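Local structure of leukotriene A-4 hydrolase (Saccharomyces cerevisiae, 2XQ0) at residues F498-L511 with L543-Q555. The protein is a zinc-dependent aminopeptidase of the M1 family that preferentially cleaves di- and tripeptides and also has low epoxide hydrolase activity in vitro. Numbering follows the deposited sequence.
Sequences FNAIDIKDFNSNQL and LLDIYQDNIVKSQ
Tyr547, Ile546 and Ile503 carry most of this contact, in which the loop leading into helix 508-519 lies over the end of helix 537-546 and the short helical turn after it, in the all-helical C-terminal part of this M1 aminopeptidase. Ile503 packs against the tyrosine with both of its branches. Its CG2 methyl sits over one face of the ring, 4.1 Å from the centroid, a CH-pi contact. CD1 presses on CD2 of Tyr547 at 3.4 Å and continues to CG1 of Ile551. A branched aliphatic residue suits the place because, with CG1 between the backbone N and the carbonyl carbon (chi1 68°) and CG2 beside the N, both arms reach the ring. The phenol end gives the ring a polar hold: its OH donates to OD2 of Asp502, though that oxygen is placed less surely, and is also hydrogen-bonded to Trp481 of helix 469-484, whose ring stacks on Phe498. A phenylalanine in place of Tyr547 would probably keep much of the packing under Ile503 but leave Trp481 NE1 without its hydroxyl partner and, if the carboxylate is placed rightly, Asp502 too. Ile546, the last residue of helix 537-546, uses its two branches to cover different partners: CD1 rests on CB of Phe498 at 3.8 Å, whereas CG2 covers the backbone at Asn499 and Ala500, burying Ala500 N, which has no polar partner in the model. Farther along, where the capping box of Asn507 and Gln510 starts the next helix, Leu511 closes the contact, its CD2 methyl 4.0 Å from CG1 of Ile551.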
ATOM      1  N   PHE A 498       2.107 -30.429 -25.431  1.00 45.01           N
ATOM      2  CA  PHE A 498       2.500 -29.684 -24.244  1.00 44.99           C
ATOM      3  C   PHE A 498       3.133 -30.582 -23.192  1.00 49.45           C
ATOM      4  O   PHE A 498       2.759 -31.737 -23.057  1.00 48.57           O
ATOM      5  CB  PHE A 498       1.265 -29.014 -23.629  1.00 32.79           C
ATOM      6  CG  PHE A 498       0.585 -28.024 -24.548  1.00 44.30           C
ATOM      7  CD1 PHE A 498       1.118 -26.753 -24.742  1.00 41.84           C
ATOM      8  CD2 PHE A 498      -0.598 -28.351 -25.196  1.00 45.77           C
ATOM      9  CE1 PHE A 498       0.487 -25.834 -25.580  1.00 39.75           C
ATOM     10  CE2 PHE A 498      -1.240 -27.429 -26.035  1.00 45.14           C
ATOM     11  CZ  PHE A 498      -0.696 -26.172 -26.225  1.00 37.81           C
ATOM     12  N   ASN A 499       4.089 -30.054 -22.441  1.00 50.10           N
ATOM     13  CA  ASN A 499       4.441 -30.703 -21.187  1.00 62.17           C
ATOM     14  C   ASN A 499       5.097 -29.806 -20.129  1.00 54.37           C
ATOM     15  O   ASN A 499       5.492 -28.671 -20.402  1.00 53.76           O
ATOM     16  CB  ASN A 499       5.213 -32.006 -21.407  1.00 65.91           C
ATOM     17  CG  ASN A 499       4.580 -33.182 -20.668  1.00 75.53           C
ATOM     18  OD1 ASN A 499       3.574 -33.745 -21.116  1.00 76.64           O
ATOM     19  ND2 ASN A 499       5.159 -33.549 -19.526  1.00 72.94           N
ATOM     20  N   ALA A 500       5.184 -30.337 -18.916  1.00 50.38           N
ATOM     21  CA  ALA A 500       5.674 -29.588 -17.772  1.00 55.38           C
ATOM     22  C   ALA A 500       6.914 -28.792 -18.135  1.00 50.31           C
ATOM     23  O   ALA A 500       7.205 -27.756 -17.535  1.00 55.10           O
ATOM     24  CB  ALA A 500       5.972 -30.538 -16.616  1.00 61.54           C
ATOM     25  N   ILE A 501       7.638 -29.284 -19.131  1.00 47.42           N
ATOM     26  CA  ILE A 501       8.874 -28.653 -19.570  1.00 56.95           C
ATOM     27  C   ILE A 501       8.699 -27.187 -19.976  1.00 54.88           C
ATOM     28  O   ILE A 501       9.619 -26.376 -19.809  1.00 43.14           O
ATOM     29  CB  ILE A 501       9.488 -29.407 -20.774  1.00 57.47           C
ATOM     30  CG1 ILE A 501       9.621 -30.904 -20.464  1.00 57.76           C
ATOM     31  CG2 ILE A 501      10.828 -28.800 -21.150  1.00 56.08           C
ATOM     32  CD1 ILE A 501       8.307 -31.666 -20.475  1.00 52.63           C
ATOM     33  N   ASP A 502       7.537 -26.842 -20.529  1.00 52.56           N
ATOM     34  CA  ASP A 502       7.422 -25.520 -21.148  1.00 51.56           C
ATOM     35  C   ASP A 502       7.279 -24.377 -20.147  1.00 46.93           C
ATOM     36  O   ASP A 502       7.487 -23.219 -20.500  1.00 39.41           O
ATOM     37  CB  ASP A 502       6.366 -25.460 -22.270  1.00 50.75           C
ATOM     38  CG  ASP A 502       5.081 -26.163 -21.912  1.00 57.08           C
ATOM     39  OD1 ASP A 502       4.424 -26.742 -22.818  1.00 46.66           O
ATOM     40  OD2 ASP A 502       4.731 -26.131 -20.719  1.00 72.12           O
ATOM     41  N   ILE A 503       6.967 -24.700 -18.896  1.00 51.93           N
ATOM     42  CA  ILE A 503       6.925 -23.669 -17.862  1.00 53.03           C
ATOM     43  C   ILE A 503       8.001 -23.863 -16.797  1.00 63.11           C
ATOM     44  O   ILE A 503       8.074 -23.100 -15.837  1.00 66.80           O
ATOM     45  CB  ILE A 503       5.546 -23.568 -17.198  1.00 42.14           C
ATOM     46  CG1 ILE A 503       5.248 -24.827 -16.375  1.00 35.36           C
ATOM     47  CG2 ILE A 503       4.468 -23.321 -18.258  1.00 33.21           C
ATOM     48  CD1 ILE A 503       3.927 -24.755 -15.621  1.00 39.43           C
ATOM     49  N   LYS A 504       8.835 -24.879 -16.983  1.00 66.40           N
ATOM     50  CA  LYS A 504       9.947 -25.150 -16.077  1.00 69.89           C
ATOM     51  C   LYS A 504      10.781 -23.905 -15.774  1.00 60.66           C
ATOM     52  O   LYS A 504      11.328 -23.780 -14.683  1.00 56.27           O
ATOM     53  CB  LYS A 504      10.851 -26.254 -16.645  1.00 77.24           C
ATOM     54  CG  LYS A 504      12.209 -26.369 -15.950  1.00 80.07           C
ATOM     55  CD  LYS A 504      13.145 -27.342 -16.665  1.00 81.39           C
ATOM     56  CE  LYS A 504      12.732 -28.792 -16.449  1.00 82.22           C
ATOM     57  NZ  LYS A 504      13.657 -29.746 -17.130  1.00 80.22           N
ATOM     58  N   ASP A 505      10.883 -22.994 -16.739  1.00 55.44           N
ATOM     59  CA  ASP A 505      11.668 -21.770 -16.560  1.00 60.31           C
ATOM     60  C   ASP A 505      10.828 -20.526 -16.205  1.00 52.12           C
ATOM     61  O   ASP A 505      11.353 -19.416 -16.116  1.00 49.46           O
ATOM     62  CB  ASP A 505      12.526 -21.495 -17.802  1.00 70.33           C
ATOM     63  CG  ASP A 505      13.677 -22.483 -17.951  1.00 83.15           C
ATOM     64  OD1 ASP A 505      13.544 -23.452 -18.734  1.00 87.02           O
ATOM     65  OD2 ASP A 505      14.718 -22.290 -17.287  1.00 86.67           O
ATOM     66  N   PHE A 506       9.528 -20.708 -16.003  1.00 48.00           N
ATOM     67  CA  PHE A 506       8.663 -19.588 -15.645  1.00 39.59           C
ATOM     68  C   PHE A 506       8.749 -19.322 -14.139  1.00 39.87           C
ATOM     69  O   PHE A 506       8.401 -20.190 -13.342  1.00 36.13           O
ATOM     70  CB  PHE A 506       7.202 -19.896 -15.993  1.00 30.49           C
ATOM     71  CG  PHE A 506       6.863 -19.791 -17.469  1.00 32.07           C
ATOM     72  CD1 PHE A 506       7.841 -19.834 -18.444  1.00 36.59           C
ATOM     73  CD2 PHE A 506       5.541 -19.666 -17.864  1.00 28.61           C
ATOM     74  CE1 PHE A 506       7.501 -19.744 -19.798  1.00 32.87           C
ATOM     75  CE2 PHE A 506       5.196 -19.583 -19.192  1.00 25.74           C
ATOM     76  CZ  PHE A 506       6.169 -19.628 -20.165  1.00 23.83           C
ATOM     77  N   ASN A 507       9.201 -18.132 -13.747  1.00 38.45           N
ATOM     78  CA  ASN A 507       9.090 -17.709 -12.350  1.00 39.73           C
ATOM     79  C   ASN A 507       7.621 -17.460 -11.997  1.00 34.95           C
ATOM     80  O   ASN A 507       6.745 -17.610 -12.847  1.00 26.06           O
ATOM     81  CB  ASN A 507       9.986 -16.486 -12.050  1.00 37.05           C
ATOM     82  CG  ASN A 507       9.527 -15.218 -12.759  1.00 45.30           C
ATOM     83  OD1 ASN A 507       8.371 -15.094 -13.156  1.00 50.35           O
ATOM     84  ND2 ASN A 507      10.439 -14.261 -12.910  1.00 42.42           N
ATOM     85  N   SER A 508       7.334 -17.087 -10.757  1.00 37.12           N
ATOM     86  CA  SER A 508       5.939 -16.947 -10.342  1.00 34.81           C
ATOM     87  C   SER A 508       5.262 -15.775 -11.058  1.00 29.41           C
ATOM     88  O   SER A 508       4.088 -15.847 -11.401  1.00 31.46           O
ATOM     89  CB  SER A 508       5.830 -16.784  -8.824  1.00 42.12           C
ATOM     90  OG  SER A 508       6.321 -15.522  -8.408  1.00 44.21           O
ATOM     91  N   ASN A 509       6.011 -14.697 -11.271  1.00 25.67           N
ATOM     92  CA  ASN A 509       5.503 -13.564 -12.022  1.00 29.90           C
ATOM     93  C   ASN A 509       5.137 -13.969 -13.442  1.00 22.28           C
ATOM     94  O   ASN A 509       4.145 -13.505 -14.004  1.00 27.62           O
ATOM     95  CB  ASN A 509       6.541 -12.439 -12.052  1.00 45.08           C
ATOM     96  CG  ASN A 509       6.744 -11.789 -10.696  1.00 53.46           C
ATOM     97  OD1 ASN A 509       5.783 -11.395 -10.027  1.00 53.13           O
ATOM     98  ND2 ASN A 509       8.002 -11.665 -10.287  1.00 56.16           N
ATOM     99  N   GLN A 510       5.953 -14.836 -14.026  1.00 22.01           N
ATOM    100  CA  GLN A 510       5.704 -15.286 -15.378  1.00 24.38           C
ATOM    101  C   GLN A 510       4.493 -16.207 -15.408  1.00 27.85           C
ATOM    102  O   GLN A 510       3.663 -16.109 -16.324  1.00 24.28           O
ATOM    103  CB  GLN A 510       6.954 -15.953 -15.962  1.00 26.86           C
ATOM    104  CG  GLN A 510       8.052 -14.956 -16.296  1.00 22.56           C
ATOM    105  CD  GLN A 510       9.334 -15.626 -16.709  1.00 25.34           C
ATOM    106  OE1 GLN A 510       9.801 -16.541 -16.042  1.00 32.07           O
ATOM    107  NE2 GLN A 510       9.900 -15.188 -17.822  1.00 27.47           N
ATOM    108  N   LEU A 511       4.381 -17.086 -14.408  1.00 27.15           N
ATOM    109  CA  LEU A 511       3.187 -17.922 -14.263  1.00 32.58           C
ATOM    110  C   LEU A 511       1.931 -17.073 -14.103  1.00 28.48           C
ATOM    111  O   LEU A 511       0.905 -17.334 -14.739  1.00 29.53           O
ATOM    112  CB  LEU A 511       3.321 -18.879 -13.069  1.00 35.25           C
ATOM    113  CG  LEU A 511       4.308 -20.037 -13.237  1.00 46.04           C
ATOM    114  CD1 LEU A 511       4.520 -20.776 -11.922  1.00 49.59           C
ATOM    115  CD2 LEU A 511       3.833 -20.998 -14.320  1.00 41.55           C
ATOM    116  N   LEU A 543      -4.434 -28.630 -19.272  1.00 58.13           N
ATOM    117  CA  LEU A 543      -3.592 -27.531 -18.790  1.00 58.71           C
ATOM    118  C   LEU A 543      -3.181 -27.809 -17.346  1.00 52.07           C
ATOM    119  O   LEU A 543      -1.999 -27.949 -17.025  1.00 41.82           O
ATOM    120  CB  LEU A 543      -4.375 -26.209 -18.855  1.00 54.64           C
ATOM    121  CG  LEU A 543      -3.702 -24.835 -18.679  1.00 55.53           C
ATOM    122  CD1 LEU A 543      -2.740 -24.788 -17.500  1.00 49.94           C
ATOM    123  CD2 LEU A 543      -3.018 -24.369 -19.955  1.00 48.00           C
ATOM    124  N   LEU A 544      -4.184 -27.902 -16.483  1.00 56.89           N
ATOM    125  CA  LEU A 544      -3.970 -28.079 -15.049  1.00 58.84           C
ATOM    126  C   LEU A 544      -3.178 -29.346 -14.753  1.00 57.28           C
ATOM    127  O   LEU A 544      -2.335 -29.363 -13.853  1.00 60.34           O
ATOM    128  CB  LEU A 544      -5.312 -28.116 -14.318  1.00 59.31           C
ATOM    129  CG  LEU A 544      -6.067 -26.798 -14.130  1.00 68.01           C
ATOM    130  CD1 LEU A 544      -6.211 -26.026 -15.426  1.00 66.51           C
ATOM    131  CD2 LEU A 544      -7.434 -27.076 -13.528  1.00 71.25           C
ATOM    132  N   ASP A 545      -3.459 -30.403 -15.514  1.00 46.08           N
ATOM    133  CA  ASP A 545      -2.757 -31.673 -15.355  1.00 58.97           C
ATOM    134  C   ASP A 545      -1.269 -31.573 -15.705  1.00 58.53           C
ATOM    135  O   ASP A 545      -0.405 -31.842 -14.869  1.00 57.23           O
ATOM    136  CB  ASP A 545      -3.421 -32.752 -16.211  1.00 76.36           C
ATOM    137  CG  ASP A 545      -2.620 -34.033 -16.251  1.00 88.46           C
ATOM    138  OD1 ASP A 545      -1.997 -34.371 -15.222  1.00 91.47           O
ATOM    139  OD2 ASP A 545      -2.614 -34.699 -17.313  1.00 93.49           O
ATOM    140  N   ILE A 546      -0.984 -31.184 -16.944  1.00 59.10           N
ATOM    141  CA  ILE A 546       0.383 -31.104 -17.446  1.00 49.02           C
ATOM    142  C   ILE A 546       1.247 -30.185 -16.589  1.00 49.18           C
ATOM    143  O   ILE A 546       2.442 -30.432 -16.399  1.00 41.65           O
ATOM    144  CB  ILE A 546       0.400 -30.598 -18.904  1.00 47.91           C
ATOM    145  CG1 ILE A 546      -0.181 -31.663 -19.848  1.00 46.48           C
ATOM    146  CG2 ILE A 546       1.816 -30.215 -19.326  1.00 43.90           C
ATOM    147  CD1 ILE A 546      -0.720 -31.092 -21.148  1.00 44.79           C
ATOM    148  N   TYR A 547       0.630 -29.124 -16.074  1.00 46.83           N
ATOM    149  CA  TYR A 547       1.348 -28.096 -15.326  1.00 42.62           C
ATOM    150  C   TYR A 547       1.108 -28.208 -13.822  1.00 43.10           C
ATOM    151  O   TYR A 547       1.305 -27.242 -13.094  1.00 44.95           O
ATOM    152  CB  TYR A 547       0.923 -26.701 -15.807  1.00 49.58           C
ATOM    153  CG  TYR A 547       1.256 -26.419 -17.260  1.00 46.09           C
ATOM    154  CD1 TYR A 547       0.377 -25.716 -18.083  1.00 41.78           C
ATOM    155  CD2 TYR A 547       2.452 -26.863 -17.811  1.00 50.86           C
ATOM    156  CE1 TYR A 547       0.699 -25.454 -19.423  1.00 45.00           C
ATOM    157  CE2 TYR A 547       2.774 -26.612 -19.131  1.00 49.17           C
ATOM    158  CZ  TYR A 547       1.902 -25.910 -19.940  1.00 47.65           C
ATOM    159  OH  TYR A 547       2.255 -25.673 -21.261  1.00 40.38           O
ATOM    160  N   GLN A 548       0.681 -29.381 -13.355  1.00 47.18           N
ATOM    161  CA  GLN A 548       0.232 -29.509 -11.960  1.00 38.90           C
ATOM    162  C   GLN A 548       1.317 -29.112 -10.979  1.00 41.91           C
ATOM    163  O   GLN A 548       1.050 -28.442  -9.983  1.00 49.92           O
ATOM    164  CB  GLN A 548      -0.256 -30.936 -11.653  1.00 45.63           C
ATOM    165  CG  GLN A 548       0.799 -32.009 -11.870  1.00 55.03           C
ATOM    166  CD  GLN A 548       0.243 -33.412 -11.744  1.00 63.51           C
ATOM    167  OE1 GLN A 548       0.287 -34.197 -12.695  1.00 61.00           O
ATOM    168  NE2 GLN A 548      -0.289 -33.735 -10.568  1.00 63.25           N
ATOM    169  N   ASP A 549       2.548 -29.524 -11.262  1.00 41.51           N
ATOM    170  CA  ASP A 549       3.642 -29.303 -10.323  1.00 45.98           C
ATOM    171  C   ASP A 549       3.781 -27.826  -9.989  1.00 49.63           C
ATOM    172  O   ASP A 549       3.674 -27.419  -8.830  1.00 52.24           O
ATOM    173  CB  ASP A 549       4.957 -29.858 -10.876  1.00 44.20           C
ATOM    174  CG  ASP A 549       5.004 -31.386 -10.856  1.00 64.01           C
ATOM    175  OD1 ASP A 549       5.788 -31.969 -11.639  1.00 64.58           O
ATOM    176  OD2 ASP A 549       4.258 -32.002 -10.057  1.00 69.33           O
ATOM    177  N   ASN A 550       3.991 -27.023 -11.024  1.00 43.85           N
ATOM    178  CA  ASN A 550       4.277 -25.611 -10.847  1.00 36.78           C
ATOM    179  C   ASN A 550       3.063 -24.676 -10.672  1.00 43.30           C
ATOM    180  O   ASN A 550       3.195 -23.587 -10.110  1.00 42.16           O
ATOM    181  CB  ASN A 550       5.212 -25.135 -11.956  1.00 44.97           C
ATOM    182  CG  ASN A 550       6.647 -25.546 -11.705  1.00 54.56           C
ATOM    183  OD1 ASN A 550       7.446 -25.675 -12.631  1.00 61.74           O
ATOM    184  ND2 ASN A 550       6.980 -25.766 -10.440  1.00 53.48           N
ATOM    185  N   ILE A 551       1.883 -25.095 -11.122  1.00 38.12           N
ATOM    186  CA  ILE A 551       0.702 -24.239 -10.991  1.00 40.81           C
ATOM    187  C   ILE A 551      -0.259 -24.731  -9.924  1.00 53.66           C
ATOM    188  O   ILE A 551      -0.545 -24.023  -8.965  1.00 60.07           O
ATOM    189  CB  ILE A 551      -0.067 -24.102 -12.322  1.00 43.14           C
ATOM    190  CG1 ILE A 551       0.786 -23.347 -13.357  1.00 45.66           C
ATOM    191  CG2 ILE A 551      -1.376 -23.382 -12.095  1.00 38.84           C
ATOM    192  CD1 ILE A 551       0.019 -22.880 -14.576  1.00 47.08           C
ATOM    193  N   VAL A 552      -0.743 -25.954 -10.103  1.00 55.18           N
ATOM    194  CA  VAL A 552      -1.748 -26.538  -9.221  1.00 58.47           C
ATOM    195  C   VAL A 552      -1.224 -26.783  -7.803  1.00 54.42           C
ATOM    196  O   VAL A 552      -1.967 -26.666  -6.834  1.00 46.51           O
ATOM    197  CB  VAL A 552      -2.292 -27.860  -9.807  1.00 54.93           C
ATOM    198  CG1 VAL A 552      -3.417 -28.427  -8.925  1.00 56.61           C
ATOM    199  CG2 VAL A 552      -2.758 -27.646 -11.237  1.00 53.19           C
ATOM    200  N   LYS A 553       0.058 -27.115  -7.690  1.00 58.81           N
ATOM    201  CA  LYS A 553       0.655 -27.463  -6.403  1.00 60.02           C
ATOM    202  C   LYS A 553       1.432 -26.302  -5.775  1.00 56.62           C
ATOM    203  O   LYS A 553       2.018 -26.446  -4.700  1.00 55.92           O
ATOM    204  CB  LYS A 553       1.556 -28.691  -6.561  1.00 63.56           C
ATOM    205  CG  LYS A 553       0.782 -29.982  -6.819  1.00 70.92           C
ATOM    206  CD  LYS A 553       1.692 -31.096  -7.317  1.00 79.91           C
ATOM    207  CE  LYS A 553       1.025 -32.463  -7.176  1.00 92.19           C
ATOM    208  NZ  LYS A 553      -0.317 -32.531  -7.824  1.00 96.43           N
ATOM    209  N   SER A 554       1.423 -25.156  -6.449  1.00 47.98           N
ATOM    210  CA  SER A 554       2.133 -23.960  -5.982  1.00 44.17           C
ATOM    211  C   SER A 554       1.679 -23.480  -4.610  1.00 43.15           C
ATOM    212  O   SER A 554       0.480 -23.439  -4.328  1.00 47.08           O
ATOM    213  CB  SER A 554       1.960 -22.819  -6.990  1.00 47.90           C
ATOM    214  OG  SER A 554       2.557 -21.620  -6.520  1.00 45.95           O
ATOM    215  N   GLN A 555       2.636 -23.101  -3.764  1.00 34.85           N
ATOM    216  CA  GLN A 555       2.318 -22.493  -2.477  1.00 44.39           C
ATOM    217  C   GLN A 555       2.344 -20.963  -2.546  1.00 43.81           C
ATOM    218  O   GLN A 555       2.336 -20.293  -1.515  1.00 43.29           O
ATOM    219  CB  GLN A 555       3.293 -22.966  -1.405  1.00 53.20           C
ATOM    220  CG  GLN A 555       3.590 -24.443  -1.451  1.00 58.41           C
ATOM    221  CD  GLN A 555       4.146 -24.942  -0.143  1.00 65.92           C
ATOM    222  OE1 GLN A 555       5.179 -25.611  -0.108  1.00 70.99           O
ATOM    223  NE2 GLN A 555       3.467 -24.611   0.951  1.00 65.01           N
TER